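Side-chain contact in hookworm platelet inhibitor 1 (Ancylostoma caninum, PDB 4TPV), which inhibits platelet aggregation and the adhesion of resting platelets to fibrinogen and collagen, possibly by binding the platelet integrins for these ligands: residues A[28-33]-A[147-152]. Numbering follows the deposited sequence.
Sequences AAFARN and TIYEEG
F30 and Y149 meet as an offset edge-to-face aromatic pair, with ring centroids 5.1 Å apart and planes at 73°. F30 gives the edge: Y149 CE2 lies in the plane of the F30 ring, beside its rim, whereas F30 CE1 stands above one face of Y149. The touching edge is the CE1–CZ bond of F30. F30 CE1 lies 3.4 Å from Y149 CE2, and F30 CZ is almost as near the same carbon, at 3.5 Å. The approach is off-centre, because F30 CE1 sits 3.3 Å above the Y149 plane but is displaced toward the rim on the CD2–CE2 side. With CG anti to the backbone N (chi1 -162°), the F30 ring is carried out from the helix toward 147-152.

The contact is apolar and buried, and it ties the C-terminal part of helix 13-34 to the loop that follows strand 130-138. In this CAP-family protein, that joins a helix flanking the central sheet to the chain leading into the cysteine-rich C-terminal region. F30 also stacks with Y34 and touches V113 of helix 107-113, and Y149 rests on T36.

Within the helix segment, the side chain of N33 folds back on the backbone. N33 ND2 donates to A29 O at 2.7 Å, nearly straight at 174°, with the oxygen in the plane of the N33 amide. The same carbonyl oxygen takes the helical bond from N33 N at 3.0 Å; the two donors arrive from opposite faces of the carbonyl plane, so one oxygen is gripped twice. In the loop, E150 N bonds to D115 OD2 and E151 forms a salt bridge with K98.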
loop_
_atom_site.group_PDB
_atom_site.type_symbol
_atom_site.label_atom_id
_atom_site.label_comp_id
_atom_site.label_asym_id
_atom_site.label_seq_id
_atom_site.Cartn_x
_atom_site.Cartn_y
_atom_site.Cartn_z
ATOM N N ALA A 28 0.850 10.469 -1.986
ATOM C CA ALA A 28 0.837 11.928 -2.093
ATOM C C ALA A 28 1.493 12.398 -3.401
ATOM O O ALA A 28 0.989 13.302 -4.063
ATOM C CB ALA A 28 1.548 12.542 -0.890
ATOM N N ALA A 29 2.626 11.796 -3.749
ATOM C CA ALA A 29 3.292 12.132 -5.008
ATOM C C ALA A 29 2.359 11.804 -6.150
ATOM O O ALA A 29 2.185 12.590 -7.081
ATOM C CB ALA A 29 4.605 11.371 -5.148
ATOM N N PHE A 30 1.750 10.625 -6.078
ATOM C CA PHE A 30 0.851 10.209 -7.139
ATOM C C PHE A 30 -0.360 11.135 -7.230
ATOM O O PHE A 30 -0.757 11.542 -8.331
ATOM C CB PHE A 30 0.398 8.766 -6.920
ATOM C CG PHE A 30 -0.162 8.138 -8.155
ATOM C CD1 PHE A 30 -1.500 8.264 -8.464
ATOM C CD2 PHE A 30 0.658 7.423 -9.002
ATOM C CE1 PHE A 30 -2.014 7.671 -9.607
ATOM C CE2 PHE A 30 0.157 6.827 -10.136
ATOM C CZ PHE A 30 -1.173 6.960 -10.448
ATOM N N ALA A 31 -0.936 11.513 -6.092
ATOM C CA ALA A 31 -2.138 12.353 -6.098
ATOM C C ALA A 31 -1.878 13.732 -6.704
ATOM O O ALA A 31 -2.727 14.275 -7.416
ATOM C CB ALA A 31 -2.699 12.511 -4.660
ATOM N N ARG A 32 -0.720 14.301 -6.395
ATOM C CA ARG A 32 -0.386 15.619 -6.916
ATOM C C ARG A 32 -0.053 15.555 -8.399
ATOM O O ARG A 32 -0.445 16.447 -9.154
ATOM C CB ARG A 32 0.776 16.239 -6.131
ATOM C CG ARG A 32 1.143 17.660 -6.608
ATOM C CD ARG A 32 0.087 18.704 -6.164
ATOM N NE ARG A 32 0.196 19.075 -4.759
ATOM C CZ ARG A 32 -0.734 19.742 -4.082
ATOM N NH1 ARG A 32 -1.855 20.121 -4.683
ATOM N NH2 ARG A 32 -0.548 20.029 -2.795
ATOM N N ASN A 33 0.647 14.507 -8.830
ATOM C CA ASN A 33 1.119 14.478 -10.217
ATOM C C ASN A 33 0.060 13.969 -11.192
ATOM O O ASN A 33 0.040 14.374 -12.355
ATOM C CB ASN A 33 2.407 13.645 -10.311
ATOM C CG ASN A 33 3.614 14.394 -9.769
ATOM O OD1 ASN A 33 4.289 15.124 -10.505
ATOM N ND2 ASN A 33 3.877 14.243 -8.473
ATOM N N THR A 147 -11.368 1.059 -12.053
ATOM C CA THR A 147 -10.672 2.338 -11.978
ATOM C C THR A 147 -9.805 2.405 -10.720
ATOM O O THR A 147 -10.318 2.265 -9.599
ATOM C CB THR A 147 -11.692 3.493 -11.998
ATOM O OG1 THR A 147 -12.426 3.444 -13.231
ATOM C CG2 THR A 147 -10.982 4.849 -11.888
ATOM N N ILE A 148 -8.498 2.589 -10.923
ATOM C CA ILE A 148 -7.530 2.693 -9.825
ATOM C C ILE A 148 -7.775 3.946 -8.993
ATOM O O ILE A 148 -7.719 3.907 -7.748
ATOM C CB ILE A 148 -6.072 2.718 -10.348
ATOM C CG1 ILE A 148 -5.792 1.545 -11.281
ATOM C CG2 ILE A 148 -5.079 2.724 -9.162
ATOM C CD1 ILE A 148 -4.518 1.761 -12.139
ATOM N N TYR A 149 -8.023 5.063 -9.678
ATOM C CA TYR A 149 -8.251 6.344 -9.011
ATOM C C TYR A 149 -9.172 7.215 -9.829
ATOM O O TYR A 149 -9.091 7.218 -11.069
ATOM C CB TYR A 149 -6.928 7.084 -8.794
ATOM C CG TYR A 149 -6.141 7.268 -10.079
ATOM C CD1 TYR A 149 -6.336 8.385 -10.904
ATOM C CD2 TYR A 149 -5.204 6.328 -10.466
ATOM C CE1 TYR A 149 -5.617 8.527 -12.080
ATOM C CE2 TYR A 149 -4.472 6.468 -11.617
ATOM C CZ TYR A 149 -4.673 7.571 -12.424
ATOM O OH TYR A 149 -3.941 7.716 -13.599
ATOM N N GLU A 150 -10.044 7.960 -9.152
ATOM C CA GLU A 150 -10.811 8.997 -9.836
ATOM C C GLU A 150 -9.954 10.248 -9.993
ATOM O O GLU A 150 -9.118 10.532 -9.145
ATOM C CB GLU A 150 -12.100 9.326 -9.077
ATOM C CG GLU A 150 -13.069 8.157 -8.962
ATOM C CD GLU A 150 -13.607 7.704 -10.311
ATOM O OE1 GLU A 150 -13.660 8.526 -11.254
ATOM O OE2 GLU A 150 -13.972 6.520 -10.427
ATOM N N GLU A 151 -10.171 10.990 -11.075
ATOM C CA GLU A 151 -9.354 12.169 -11.351
ATOM C C GLU A 151 -10.075 13.451 -10.999
ATOM O O GLU A 151 -11.259 13.603 -11.293
ATOM C CB GLU A 151 -8.943 12.204 -12.821
ATOM C CG GLU A 151 -7.924 11.136 -13.198
ATOM C CD GLU A 151 -7.788 10.984 -14.701
ATOM O OE1 GLU A 151 -8.578 11.621 -15.425
ATOM O OE2 GLU A 151 -6.903 10.227 -15.155
ATOM N N GLY A 152 -9.341 14.382 -10.388
ATOM C CA GLY A 152 -9.842 15.716 -10.106
ATOM C C GLY A 152 -8.995 16.369 -9.030
ATOM O O GLY A 152 -8.013 15.778 -8.596
#